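Local coordinates for tetraacyldisaccharide 4'-kinase (Aquifex aeolicus, PDB 4ITN), which probably phosphorylates the 4'-position of a tetraacyldisaccharide 1-phosphate with ATP, yielding lipid IVA in lipid A biosynthesis, at residues Asn43-Gly48 with Leu154-Asp159; Tyr11-Ile16 with Asp162-Ala167; Ile69-Tyr74 with Ile136-Phe141; Thr201-Arg206 with Lys299-Glu304. All blocks are in the same frame, centred on the assembly; numbering follows the deposited sequence.

Interactions 1 and 3 are buried in the P-loop core, interaction 4 is partly buried in the same network of strands, and interaction 2 lies on the surface. Interaction 3 joins two parallel strands by backbone bonds and aliphatic packing; interaction 4 does so antiparallel, adding a salt bridge and an arginine bond at its edge. Interaction 1 relies instead on a bridging water and a serine–aspartate approach where strands give way to loops. It touches interaction 3 through L44 and F141. Interaction 2, about 15 Å from interaction 1 between centres, has mostly aromatic and aliphatic contacts and sets helix 7-25 against the loop that follows strand 150-155.

Interaction 1: Asn43-Gly48 with Leu154-Asp159; sequences NLSVGG and LLKKKD
S45 and D159 make one polar meeting of this contact, and a bridging water makes the other. The hydroxyl OG of S45 is directed at OD1 of D159; the modelled separation of 2.3 Å is too short to trust, so the detail of this hydrogen bond is doubtful. D159 CG lies beside its own backbone N (chi1 -70°), from where the carboxylate faces S45. OD2 of D159 is held by K156 N at 2.8 Å, which comes from above the carboxylate plane. The water accepts from L44 N at 2.7 Å. It donates to L154 O and, at 2.9 Å, to D159 OD2, tying both backbones to one carboxylate and helping to fix its rotation.

An apolar contact flanks this polar group: CD1 of L44 meets CD2 of L155 at 3.6 Å, the side chains passing at a slant. The amide of N43 makes a van der Waals contact, its ND2 3.9 Å from CB of L154.

S45 to G48 open the P-loop, predicted to bind ATP, with G48 at the N-cap of helix 49-61. Strands 38-43 and 150-155 run parallel here, and K51 of that helix touches both N43 and L154, while F54 packs on L154.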
loop_
_atom_site.group_PDB
_atom_site.type_symbol
_atom_site.label_atom_id
_atom_site.label_comp_id
_atom_site.label_asym_id
_atom_site.label_seq_id
_atom_site.Cartn_x
_atom_site.Cartn_y
_atom_site.Cartn_z
ATOM N N ASN A 43 -8.937 2.313 2.133
ATOM C CA ASN A 43 -9.217 3.490 2.953
ATOM C C ASN A 43 -10.305 4.390 2.363
ATOM O O ASN A 43 -10.679 4.241 1.204
ATOM C CB ASN A 43 -7.951 4.324 3.163
ATOM C CG ASN A 43 -6.692 3.612 2.712
ATOM O OD1 ASN A 43 -6.714 2.798 1.792
ATOM N ND2 ASN A 43 -5.581 3.924 3.361
ATOM N N LEU A 44 -10.800 5.325 3.171
ATOM C CA LEU A 44 -11.656 6.406 2.692
ATOM C C LEU A 44 -10.920 7.432 1.838
ATOM O O LEU A 44 -11.400 7.852 0.789
ATOM C CB LEU A 44 -12.357 7.080 3.871
ATOM C CG LEU A 44 -13.089 6.104 4.789
ATOM C CD1 LEU A 44 -13.768 6.825 5.938
ATOM C CD2 LEU A 44 -14.091 5.276 4.003
ATOM N N SER A 45 -9.742 7.820 2.311
ATOM C CA SER A 45 -8.858 8.732 1.602
ATOM C C SER A 45 -7.944 7.921 0.710
ATOM O O SER A 45 -7.968 6.695 0.750
ATOM C CB SER A 45 -8.042 9.584 2.571
ATOM O OG SER A 45 -7.777 8.886 3.770
ATOM N N VAL A 46 -7.155 8.590 -0.116
ATOM C CA VAL A 46 -6.229 7.861 -0.960
ATOM C C VAL A 46 -5.187 7.119 -0.125
ATOM O O VAL A 46 -4.567 7.679 0.772
ATOM C CB VAL A 46 -5.524 8.797 -1.955
ATOM C CG1 VAL A 46 -4.775 7.989 -3.002
ATOM C CG2 VAL A 46 -6.537 9.721 -2.610
ATOM N N GLY A 47 -4.993 5.852 -0.466
ATOM C CA GLY A 47 -4.001 4.978 0.137
ATOM C C GLY A 47 -2.575 5.479 -0.063
ATOM O O GLY A 47 -2.162 5.780 -1.193
ATOM N N GLY A 48 -1.831 5.582 1.038
ATOM C CA GLY A 48 -0.437 6.003 1.017
ATOM C C GLY A 48 0.483 4.888 1.488
ATOM O O GLY A 48 0.163 3.698 1.318
ATOM N N LEU A 154 -8.555 0.934 6.624
ATOM C CA LEU A 154 -7.541 1.702 7.332
ATOM C C LEU A 154 -8.067 3.123 7.503
ATOM O O LEU A 154 -8.679 3.675 6.586
ATOM C CB LEU A 154 -6.228 1.708 6.530
ATOM C CG LEU A 154 -5.273 0.533 6.808
ATOM C CD1 LEU A 154 -5.965 -0.825 6.659
ATOM C CD2 LEU A 154 -4.072 0.610 5.875
ATOM N N LEU A 155 -7.859 3.695 8.683
ATOM C CA LEU A 155 -8.244 5.075 8.984
ATOM C C LEU A 155 -7.087 5.743 9.710
ATOM O O LEU A 155 -6.573 5.187 10.683
ATOM C CB LEU A 155 -9.431 5.099 9.955
ATOM C CG LEU A 155 -10.883 4.971 9.510
ATOM C CD1 LEU A 155 -11.742 5.139 10.752
ATOM C CD2 LEU A 155 -11.253 6.020 8.451
ATOM N N LYS A 156 -6.679 6.927 9.261
ATOM C CA LYS A 156 -5.720 7.721 10.034
ATOM C C LYS A 156 -6.485 8.839 10.742
ATOM O O LYS A 156 -7.651 9.100 10.424
ATOM C CB LYS A 156 -4.590 8.287 9.152
ATOM C CG LYS A 156 -5.062 9.179 8.007
ATOM C CD LYS A 156 -3.928 9.580 7.068
ATOM C CE LYS A 156 -4.498 10.171 5.773
ATOM N NZ LYS A 156 -3.467 10.523 4.743
ATOM N N LYS A 157 -5.837 9.475 11.714
ATOM C CA LYS A 157 -6.441 10.569 12.469
ATOM C C LYS A 157 -7.054 11.640 11.560
ATOM O O LYS A 157 -8.166 12.112 11.796
ATOM C CB LYS A 157 -5.382 11.200 13.378
ATOM C CG LYS A 157 -5.857 12.359 14.240
ATOM C CD LYS A 157 -4.667 13.005 14.930
ATOM C CE LYS A 157 -5.088 13.929 16.055
ATOM N NZ LYS A 157 -3.892 14.412 16.803
ATOM N N LYS A 158 -6.322 11.997 10.510
ATOM C CA LYS A 158 -6.685 13.102 9.630
ATOM C C LYS A 158 -8.011 12.852 8.894
ATOM O O LYS A 158 -8.755 13.793 8.574
ATOM C CB LYS A 158 -5.540 13.363 8.637
ATOM C CG LYS A 158 -5.798 14.475 7.625
ATOM C CD LYS A 158 -4.570 14.731 6.752
ATOM C CE LYS A 158 -4.924 15.517 5.482
ATOM N NZ LYS A 158 -5.671 16.791 5.741
ATOM N N ASP A 159 -8.297 11.577 8.642
ATOM C CA ASP A 159 -9.528 11.162 7.982
ATOM C C ASP A 159 -10.771 11.631 8.736
ATOM O O ASP A 159 -11.752 12.051 8.121
ATOM C CB ASP A 159 -9.576 9.633 7.855
ATOM C CG ASP A 159 -8.566 9.090 6.857
ATOM O OD1 ASP A 159 -8.262 9.790 5.860
ATOM O OD2 ASP A 159 -8.090 7.952 7.071
HETATM O O HOH W 1 -9.508 5.955 5.471
#

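Interaction 2: Tyr11-Ile16 with Asp162-Ala167; sequences YLYEKI and DRLLPA
Y13 reaches the loop 162-167 because its CG stands opposite the backbone N (chi1 176°), which swings the ring off the helix toward L164 and L165. L164 has its CG beside its own N (chi1 -78°), an arrangement that spreads its two methyls over neighbouring helix residues. CD2 of L164 comes to the edge of the Y13 ring, 3.9 Å from CE2 of Y13, and CD1 of L164 lies against the aliphatic part of E14, 3.5 Å from CG of E14. Both pairs cross nearly at right angles. The carbonyl O of L165 approaches CD2 of Y13 at 3.5 Å, while the L165 side chain runs alongside the tyrosine and brings its CD1 within 4.1 Å of Y13 OH.

The contact lays the N-terminal helix 7-25 on the surface loop that links strands 150-155 and 182-185, where a cis peptide bond precedes P166. The Y13 hydroxyl is hydrogen-bonded to R171 O, further along that loop. With an alanine at Y13, the R171 carbonyl would probably lose its hydroxyl mate and L164 CD2 the ring edge it packs on. Two residues earlier, the Y11 ring has NH2 of R163 at 4.2 Å from its CE1, a loose, oblique approach.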
loop_
_atom_site.group_PDB
_atom_site.type_symbol
_atom_site.label_atom_id
_atom_site.label_comp_id
_atom_site.label_asym_id
_atom_site.label_seq_id
_atom_site.Cartn_x
_atom_site.Cartn_y
_atom_site.Cartn_z
ATOM N N TYR A 11 -20.472 18.901 -2.631
ATOM C CA TYR A 11 -21.876 18.602 -2.335
ATOM C C TYR A 11 -22.464 17.713 -3.430
ATOM O O TYR A 11 -23.143 16.730 -3.143
ATOM C CB TYR A 11 -22.689 19.883 -2.180
ATOM C CG TYR A 11 -22.302 20.741 -0.990
ATOM C CD1 TYR A 11 -21.948 20.165 0.223
ATOM C CD2 TYR A 11 -22.298 22.133 -1.081
ATOM C CE1 TYR A 11 -21.598 20.951 1.313
ATOM C CE2 TYR A 11 -21.950 22.927 0.001
ATOM C CZ TYR A 11 -21.605 22.331 1.195
ATOM O OH TYR A 11 -21.257 23.121 2.269
ATOM N N LEU A 12 -22.180 18.051 -4.684
ATOM C CA LEU A 12 -22.563 17.196 -5.806
ATOM C C LEU A 12 -21.963 15.783 -5.721
ATOM O O LEU A 12 -22.682 14.780 -5.765
ATOM C CB LEU A 12 -22.157 17.851 -7.130
ATOM C CG LEU A 12 -22.458 17.012 -8.375
ATOM C CD1 LEU A 12 -23.956 16.738 -8.494
ATOM C CD2 LEU A 12 -21.930 17.709 -9.620
ATOM N N TYR A 13 -20.639 15.716 -5.609
ATOM C CA TYR A 13 -19.939 14.434 -5.563
ATOM C C TYR A 13 -20.526 13.505 -4.497
ATOM O O TYR A 13 -20.599 12.286 -4.673
ATOM C CB TYR A 13 -18.442 14.648 -5.326
ATOM C CG TYR A 13 -17.650 13.372 -5.180
ATOM C CD1 TYR A 13 -17.351 12.582 -6.287
ATOM C CD2 TYR A 13 -17.178 12.966 -3.938
ATOM C CE1 TYR A 13 -16.618 11.411 -6.156
ATOM C CE2 TYR A 13 -16.447 11.800 -3.796
ATOM C CZ TYR A 13 -16.166 11.026 -4.907
ATOM O OH TYR A 13 -15.442 9.862 -4.757
ATOM N N GLU A 14 -20.973 14.093 -3.397
ATOM C CA GLU A 14 -21.578 13.319 -2.329
ATOM C C GLU A 14 -22.840 12.601 -2.805
ATOM O O GLU A 14 -23.050 11.448 -2.474
ATOM C CB GLU A 14 -21.914 14.215 -1.139
ATOM C CG GLU A 14 -22.379 13.439 0.082
ATOM C CD GLU A 14 -22.384 14.280 1.349
ATOM O OE1 GLU A 14 -22.553 15.525 1.250
ATOM O OE2 GLU A 14 -22.209 13.686 2.439
ATOM N N LYS A 15 -23.685 13.278 -3.575
ATOM C CA LYS A 15 -24.892 12.611 -4.040
ATOM C C LYS A 15 -24.590 11.473 -5.024
ATOM O O LYS A 15 -25.270 10.450 -5.013
ATOM C CB LYS A 15 -25.894 13.609 -4.610
ATOM C CG LYS A 15 -26.269 14.708 -3.616
ATOM C CD LYS A 15 -27.726 15.094 -3.730
ATOM C CE LYS A 15 -27.868 16.585 -3.850
ATOM N NZ LYS A 15 -26.847 17.067 -4.822
ATOM N N ILE A 16 -23.568 11.655 -5.858
ATOM C CA ILE A 16 -23.151 10.618 -6.793
ATOM C C ILE A 16 -22.732 9.353 -6.035
ATOM O O ILE A 16 -23.286 8.268 -6.253
ATOM C CB ILE A 16 -21.968 11.100 -7.684
ATOM C CG1 ILE A 16 -22.439 12.173 -8.671
ATOM C CG2 ILE A 16 -21.381 9.933 -8.458
ATOM C CD1 ILE A 16 -21.305 12.746 -9.542
ATOM N N ASP A 162 -11.706 15.136 7.981
ATOM C CA ASP A 162 -11.544 15.506 6.579
ATOM C C ASP A 162 -12.934 15.692 5.951
ATOM O O ASP A 162 -13.949 15.575 6.643
ATOM C CB ASP A 162 -10.750 14.415 5.841
ATOM C CG ASP A 162 -9.973 14.955 4.653
ATOM O OD1 ASP A 162 -10.492 15.849 3.942
ATOM O OD2 ASP A 162 -8.834 14.479 4.437
ATOM N N ARG A 163 -12.974 15.987 4.651
ATOM C CA ARG A 163 -14.224 16.219 3.934
ATOM C C ARG A 163 -14.109 15.552 2.573
ATOM O O ARG A 163 -13.013 15.181 2.171
ATOM C CB ARG A 163 -14.491 17.721 3.765
ATOM C CG ARG A 163 -14.677 18.492 5.059
ATOM C CD ARG A 163 -15.104 19.936 4.790
ATOM N NE ARG A 163 -16.456 20.028 4.239
ATOM C CZ ARG A 163 -17.549 20.291 4.952
ATOM N NH1 ARG A 163 -17.462 20.501 6.260
ATOM N NH2 ARG A 163 -18.732 20.345 4.356
ATOM N N LEU A 164 -15.227 15.403 1.865
ATOM C CA LEU A 164 -15.218 14.720 0.573
ATOM C C LEU A 164 -14.458 15.503 -0.484
ATOM O O LEU A 164 -14.467 16.734 -0.481
ATOM C CB LEU A 164 -16.649 14.502 0.076
ATOM C CG LEU A 164 -17.418 13.356 0.719
ATOM C CD1 LEU A 164 -18.903 13.598 0.614
ATOM C CD2 LEU A 164 -17.051 12.071 0.016
ATOM N N LEU A 165 -13.816 14.768 -1.391
ATOM C CA LEU A 165 -13.274 15.325 -2.628
ATOM C C LEU A 165 -14.310 16.240 -3.266
ATOM O O LEU A 165 -15.508 15.974 -3.168
ATOM C CB LEU A 165 -12.960 14.193 -3.607
ATOM C CG LEU A 165 -11.846 13.207 -3.231
ATOM C CD1 LEU A 165 -11.934 11.943 -4.090
ATOM C CD2 LEU A 165 -10.489 13.883 -3.406
ATOM N N PRO A 166 -13.861 17.319 -3.927
ATOM C CA PRO A 166 -12.480 17.805 -4.015
ATOM C C PRO A 166 -12.110 18.771 -2.884
ATOM O O PRO A 166 -10.942 19.144 -2.762
ATOM C CB PRO A 166 -12.451 18.545 -5.367
ATOM C CG PRO A 166 -13.723 18.133 -6.082
ATOM C CD PRO A 166 -14.704 17.904 -4.979
ATOM N N ALA A 167 -13.088 19.180 -2.081
ATOM C CA ALA A 167 -12.819 20.075 -0.961
ATOM C C ALA A 167 -11.895 19.431 0.073
ATOM O O ALA A 167 -11.061 20.103 0.668
ATOM C CB ALA A 167 -14.114 20.540 -0.307
#

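Interaction 3: Ile69-Tyr74 with Ile136-Phe141; sequences ILSRGY and ILDDGF
I69 and L70 pair with I136 and L137 in a buried parallel ladder between strands 67-71 and 134-138, in the core of the nucleotide-binding fold. The axes of the short strand segments 69-71 and 136-138 come within 4.6 Å, their directions 26° apart. L70 N donates to I136 O at 2.7 Å, and D138 N returns a bond to L70 O at 3.0 Å; the second comes from above the carbonyl plane and is the more bent. I69 and I136 turn to one face of the sheet, L70 and L137 to the other. On the latter face CD1 of L70 meets CD2 of L137 at 3.7 Å, the two side chains set at a slant. On the isoleucine face CG2 of I69 lies 3.9 Å from CB of D138.

D138 follows the hydrophobic residues I136 and L137 and lies beside the P-loop, an arrangement consistent with a Walker B motif, and its OD1 forms a salt bridge with K51. With CG anti to the backbone N (chi1 176°), the carboxylate also leaves OD2 beside S71, whose OG makes a weak hydrogen bond to it at 3.3 Å. Beyond the paired residues a water bridges the two segments, accepting from R72 N at 2.8 Å and donating to D138 O. R119 also donates to D138 O, while R72 forms a salt bridge with E117 through its NE.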
loop_
_atom_site.group_PDB
_atom_site.type_symbol
_atom_site.label_atom_id
_atom_site.label_comp_id
_atom_site.label_asym_id
_atom_site.label_seq_id
_atom_site.Cartn_x
_atom_site.Cartn_y
_atom_site.Cartn_z
ATOM N N ILE A 69 -1.832 -10.887 -4.601
ATOM C CA ILE A 69 -2.353 -9.546 -4.401
ATOM C C ILE A 69 -3.004 -9.090 -5.709
ATOM O O ILE A 69 -2.422 -9.236 -6.784
ATOM C CB ILE A 69 -1.203 -8.575 -4.016
ATOM C CG1 ILE A 69 -0.694 -8.893 -2.589
ATOM C CG2 ILE A 69 -1.656 -7.129 -4.112
ATOM C CD1 ILE A 69 0.551 -8.080 -2.227
ATOM N N LEU A 70 -4.223 -8.564 -5.624
ATOM C CA LEU A 70 -4.887 -7.963 -6.796
ATOM C C LEU A 70 -4.821 -6.458 -6.689
ATOM O O LEU A 70 -5.507 -5.874 -5.859
ATOM C CB LEU A 70 -6.377 -8.365 -6.837
ATOM C CG LEU A 70 -6.586 -9.882 -6.961
ATOM C CD1 LEU A 70 -8.071 -10.256 -7.011
ATOM C CD2 LEU A 70 -5.869 -10.330 -8.233
ATOM N N SER A 71 -3.983 -5.829 -7.506
ATOM C CA SER A 71 -3.837 -4.384 -7.474
ATOM C C SER A 71 -4.563 -3.795 -8.682
ATOM O O SER A 71 -4.854 -4.500 -9.656
ATOM C CB SER A 71 -2.352 -3.973 -7.535
ATOM O OG SER A 71 -1.638 -4.525 -6.442
ATOM N N ARG A 72 -4.852 -2.503 -8.617
ATOM C CA ARG A 72 -5.555 -1.819 -9.703
ATOM C C ARG A 72 -4.650 -1.552 -10.895
ATOM O O ARG A 72 -5.060 -1.703 -12.047
ATOM C CB ARG A 72 -6.129 -0.492 -9.215
ATOM C CG ARG A 72 -6.958 0.223 -10.283
ATOM C CD ARG A 72 -7.733 1.380 -9.681
ATOM N NE ARG A 72 -8.672 1.963 -10.638
ATOM C CZ ARG A 72 -9.443 3.019 -10.386
ATOM N NH1 ARG A 72 -10.271 3.473 -11.317
ATOM N NH2 ARG A 72 -9.391 3.616 -9.202
ATOM N N GLY A 73 -3.417 -1.142 -10.629
ATOM C CA GLY A 73 -2.548 -0.727 -11.711
ATOM C C GLY A 73 -2.760 0.735 -12.070
ATOM O O GLY A 73 -2.989 1.074 -13.234
ATOM N N TYR A 74 -2.655 1.615 -11.085
ATOM C CA TYR A 74 -2.660 3.040 -11.370
ATOM C C TYR A 74 -1.374 3.402 -12.112
ATOM O O TYR A 74 -0.315 2.844 -11.827
ATOM C CB TYR A 74 -2.805 3.843 -10.078
ATOM C CG TYR A 74 -2.720 5.336 -10.302
ATOM C CD1 TYR A 74 -3.797 6.039 -10.824
ATOM C CD2 TYR A 74 -1.570 6.045 -9.980
ATOM C CE1 TYR A 74 -3.731 7.404 -11.026
ATOM C CE2 TYR A 74 -1.494 7.411 -10.177
ATOM C CZ TYR A 74 -2.577 8.086 -10.701
ATOM O OH TYR A 74 -2.512 9.447 -10.902
ATOM N N ILE A 136 -5.554 -10.854 -1.801
ATOM C CA ILE A 136 -5.617 -9.603 -1.070
ATOM C C ILE A 136 -5.912 -8.506 -2.077
ATOM O O ILE A 136 -5.184 -8.353 -3.061
ATOM C CB ILE A 136 -4.309 -9.308 -0.328
ATOM C CG1 ILE A 136 -4.046 -10.401 0.738
ATOM C CG2 ILE A 136 -4.364 -7.930 0.338
ATOM C CD1 ILE A 136 -2.561 -10.347 1.232
ATOM N N LEU A 137 -6.999 -7.763 -1.856
ATOM C CA LEU A 137 -7.291 -6.624 -2.726
ATOM C C LEU A 137 -6.501 -5.451 -2.209
ATOM O O LEU A 137 -6.777 -4.924 -1.134
ATOM C CB LEU A 137 -8.773 -6.236 -2.696
ATOM C CG LEU A 137 -9.791 -7.312 -3.037
ATOM C CD1 LEU A 137 -11.147 -6.653 -3.364
ATOM C CD2 LEU A 137 -9.257 -8.097 -4.228
ATOM N N ASP A 138 -5.523 -5.013 -2.986
ATOM C CA ASP A 138 -4.830 -3.782 -2.678
ATOM C C ASP A 138 -5.781 -2.655 -3.068
ATOM O O ASP A 138 -6.276 -2.626 -4.191
ATOM C CB ASP A 138 -3.539 -3.718 -3.493
ATOM C CG ASP A 138 -2.787 -2.423 -3.306
ATOM O OD1 ASP A 138 -3.108 -1.668 -2.371
ATOM O OD2 ASP A 138 -1.867 -2.160 -4.102
ATOM N N ASP A 139 -6.032 -1.727 -2.152
ATOM C CA ASP A 139 -6.940 -0.615 -2.426
ATOM C C ASP A 139 -8.333 -1.038 -2.913
ATOM O O ASP A 139 -8.804 -0.545 -3.930
ATOM C CB ASP A 139 -6.307 0.350 -3.428
ATOM C CG ASP A 139 -7.002 1.691 -3.463
ATOM O OD1 ASP A 139 -8.055 1.835 -2.814
ATOM O OD2 ASP A 139 -6.496 2.603 -4.140
ATOM N N GLY A 140 -8.962 -1.982 -2.220
ATOM C CA GLY A 140 -10.258 -2.506 -2.625
ATOM C C GLY A 140 -11.556 -2.087 -1.938
ATOM O O GLY A 140 -12.597 -2.665 -2.225
ATOM N N PHE A 141 -11.519 -1.114 -1.034
ATOM C CA PHE A 141 -12.679 -0.806 -0.210
ATOM C C PHE A 141 -13.836 -0.273 -1.073
ATOM O O PHE A 141 -14.990 -0.621 -0.837
ATOM C CB PHE A 141 -12.305 0.180 0.887
ATOM C CG PHE A 141 -13.367 0.356 1.929
ATOM C CD1 PHE A 141 -13.560 -0.593 2.903
ATOM C CD2 PHE A 141 -14.164 1.486 1.936
ATOM C CE1 PHE A 141 -14.546 -0.432 3.870
ATOM C CE2 PHE A 141 -15.155 1.670 2.911
ATOM C CZ PHE A 141 -15.345 0.709 3.872
HETATM O O HOH W 2 -4.449 -1.066 -6.250
#

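Interaction 4: Thr201-Arg206 with Lys299-Glu304; sequences TFKMFR and KLEREE
F205 and K299 form a hydrogen-bonded antiparallel pair: F205 N donates to K299 O at 2.9 Å and K299 N to F205 O at 2.7 Å. A nearly straight bond (167°) from E301 N to K203 O follows. Between these bonds L300 faces M204; its CG is opposite its backbone N (chi1 -157°), which carries CD1 of L300 to 3.6 Å from CB of M204.

The side chains of K203 and E301 lie side by side, and K203 NZ forms a rather long salt bridge with E301 OE1 (3.6 Å); E194 is a second partner of this lysine. OE2 of E301 lies 3.6 Å from CE1 of F205. An alanine in place of E301 would probably cost the K203 ammonium a carboxylate partner and take away the carboxylate beside the F205 ring.

The type II turn L300 to E303 brings R302 round, and its NE donates to T201 O at 3.2 Å. The edge of the F202 ring receives the carbonyls of E301 and R302.

Behind, M204 and L300 pack on strand 182-185 and on F54 of helix 49-61, while L306 of helix 303-311 touches F202 and L300.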
loop_
_atom_site.group_PDB
_atom_site.type_symbol
_atom_site.label_atom_id
_atom_site.label_comp_id
_atom_site.label_asym_id
_atom_site.label_seq_id
_atom_site.Cartn_x
_atom_site.Cartn_y
_atom_site.Cartn_z
ATOM N N THR A 201 -10.943 -3.630 16.094
ATOM C CA THR A 201 -10.127 -2.444 15.841
ATOM C C THR A 201 -8.677 -2.696 16.275
ATOM O O THR A 201 -8.444 -3.307 17.309
ATOM C CB THR A 201 -10.719 -1.216 16.587
ATOM O OG1 THR A 201 -12.053 -0.961 16.113
ATOM C CG2 THR A 201 -9.851 0.031 16.383
ATOM N N PHE A 202 -7.709 -2.245 15.476
ATOM C CA PHE A 202 -6.300 -2.556 15.733
ATOM C C PHE A 202 -5.418 -1.334 15.491
ATOM O O PHE A 202 -5.376 -0.815 14.381
ATOM C CB PHE A 202 -5.837 -3.711 14.831
ATOM C CG PHE A 202 -6.747 -4.905 14.867
ATOM C CD1 PHE A 202 -7.828 -5.000 13.996
ATOM C CD2 PHE A 202 -6.537 -5.928 15.784
ATOM C CE1 PHE A 202 -8.685 -6.098 14.039
ATOM C CE2 PHE A 202 -7.384 -7.037 15.833
ATOM C CZ PHE A 202 -8.457 -7.123 14.963
ATOM N N LYS A 203 -4.723 -0.863 16.525
ATOM C CA LYS A 203 -3.791 0.251 16.351
ATOM C C LYS A 203 -2.581 -0.222 15.548
ATOM O O LYS A 203 -2.020 -1.276 15.839
ATOM C CB LYS A 203 -3.320 0.789 17.711
ATOM C CG LYS A 203 -4.420 1.292 18.645
ATOM C CD LYS A 203 -4.059 2.671 19.193
ATOM C CE LYS A 203 -4.803 2.985 20.464
ATOM N NZ LYS A 203 -4.276 2.196 21.608
ATOM N N MET A 204 -2.170 0.556 14.549
ATOM C CA MET A 204 -1.003 0.206 13.747
ATOM C C MET A 204 0.147 1.209 13.906
ATOM O O MET A 204 -0.025 2.410 13.702
ATOM C CB MET A 204 -1.373 0.062 12.267
ATOM C CG MET A 204 -0.148 -0.105 11.370
ATOM S SD MET A 204 -0.638 -0.383 9.673
ATOM C CE MET A 204 0.388 0.849 8.844
ATOM N N PHE A 205 1.313 0.697 14.284
ATOM C CA PHE A 205 2.519 1.489 14.444
ATOM C C PHE A 205 3.469 1.006 13.376
ATOM O O PHE A 205 3.451 -0.168 13.022
ATOM C CB PHE A 205 3.179 1.218 15.801
ATOM C CG PHE A 205 2.394 1.714 16.978
ATOM C CD1 PHE A 205 1.242 1.058 17.394
ATOM C CD2 PHE A 205 2.816 2.831 17.680
ATOM C CE1 PHE A 205 0.526 1.514 18.491
ATOM C CE2 PHE A 205 2.102 3.294 18.774
ATOM C CZ PHE A 205 0.955 2.639 19.180
ATOM N N ARG A 206 4.308 1.891 12.861
ATOM C CA ARG A 206 5.406 1.439 12.022
ATOM C C ARG A 206 6.695 1.829 12.685
ATOM O O ARG A 206 6.799 2.920 13.238
ATOM C CB ARG A 206 5.313 2.040 10.628
ATOM C CG ARG A 206 4.118 1.532 9.860
ATOM C CD ARG A 206 4.195 1.949 8.425
ATOM N NE ARG A 206 4.079 3.395 8.298
ATOM C CZ ARG A 206 4.154 4.051 7.145
ATOM N NH1 ARG A 206 4.351 3.383 6.016
ATOM N NH2 ARG A 206 4.039 5.372 7.127
ATOM N N LYS A 299 3.879 -2.807 13.529
ATOM C CA LYS A 299 3.523 -3.449 14.790
ATOM C C LYS A 299 2.035 -3.222 15.029
ATOM O O LYS A 299 1.590 -2.089 15.164
ATOM C CB LYS A 299 4.311 -2.879 15.976
ATOM C CG LYS A 299 5.804 -2.657 15.730
ATOM C CD LYS A 299 6.618 -3.941 15.799
ATOM C CE LYS A 299 8.105 -3.630 15.705
ATOM N NZ LYS A 299 8.916 -4.847 15.944
ATOM N N LEU A 300 1.271 -4.302 15.102
ATOM C CA LEU A 300 -0.167 -4.190 15.255
ATOM C C LEU A 300 -0.611 -4.663 16.646
ATOM O O LEU A 300 -0.274 -5.776 17.063
ATOM C CB LEU A 300 -0.852 -5.024 14.180
ATOM C CG LEU A 300 -2.289 -4.613 13.851
ATOM C CD1 LEU A 300 -2.286 -3.400 12.950
ATOM C CD2 LEU A 300 -2.994 -5.752 13.196
ATOM N N GLU A 301 -1.355 -3.820 17.360
ATOM C CA GLU A 301 -1.885 -4.206 18.667
ATOM C C GLU A 301 -2.958 -5.273 18.494
ATOM O O GLU A 301 -3.702 -5.242 17.507
ATOM C CB GLU A 301 -2.475 -2.996 19.398
ATOM C CG GLU A 301 -1.453 -1.991 19.908
ATOM C CD GLU A 301 -2.073 -0.983 20.861
ATOM O OE1 GLU A 301 -3.236 -1.195 21.278
ATOM O OE2 GLU A 301 -1.395 0.016 21.189
ATOM N N ARG A 302 -3.043 -6.195 19.457
ATOM C CA ARG A 302 -4.003 -7.304 19.418
ATOM C C ARG A 302 -3.835 -8.138 18.154
ATOM O O ARG A 302 -4.822 -8.566 17.552
ATOM C CB ARG A 302 -5.442 -6.788 19.515
ATOM C CG ARG A 302 -5.867 -6.387 20.920
ATOM C CD ARG A 302 -6.838 -5.205 20.908
ATOM N NE ARG A 302 -7.809 -5.272 19.816
ATOM C CZ ARG A 302 -8.972 -5.915 19.883
ATOM N NH1 ARG A 302 -9.308 -6.560 20.993
ATOM N NH2 ARG A 302 -9.797 -5.918 18.840
ATOM N N GLU A 303 -2.576 -8.334 17.748
ATOM C CA GLU A 303 -2.236 -9.087 16.537
ATOM C C GLU A 303 -2.978 -10.421 16.452
ATOM O O GLU A 303 -3.528 -10.776 15.408
ATOM C CB GLU A 303 -0.733 -9.334 16.475
ATOM C CG GLU A 303 -0.252 -10.154 15.293
ATOM C CD GLU A 303 1.253 -10.039 15.114
ATOM O OE1 GLU A 303 2.001 -10.731 15.849
ATOM O OE2 GLU A 303 1.694 -9.226 14.260
ATOM N N GLU A 304 -2.999 -11.141 17.566
ATOM C CA GLU A 304 -3.624 -12.462 17.631
ATOM C C GLU A 304 -5.118 -12.459 17.289
ATOM O O GLU A 304 -5.618 -13.435 16.738
ATOM C CB GLU A 304 -3.332 -13.152 18.980
ATOM C CG GLU A 304 -1.872 -13.618 19.091
ATOM C CD GLU A 304 -1.438 -13.979 20.526
ATOM O OE1 GLU A 304 -0.721 -13.154 21.152
ATOM O OE2 GLU A 304 -1.797 -15.082 21.023
#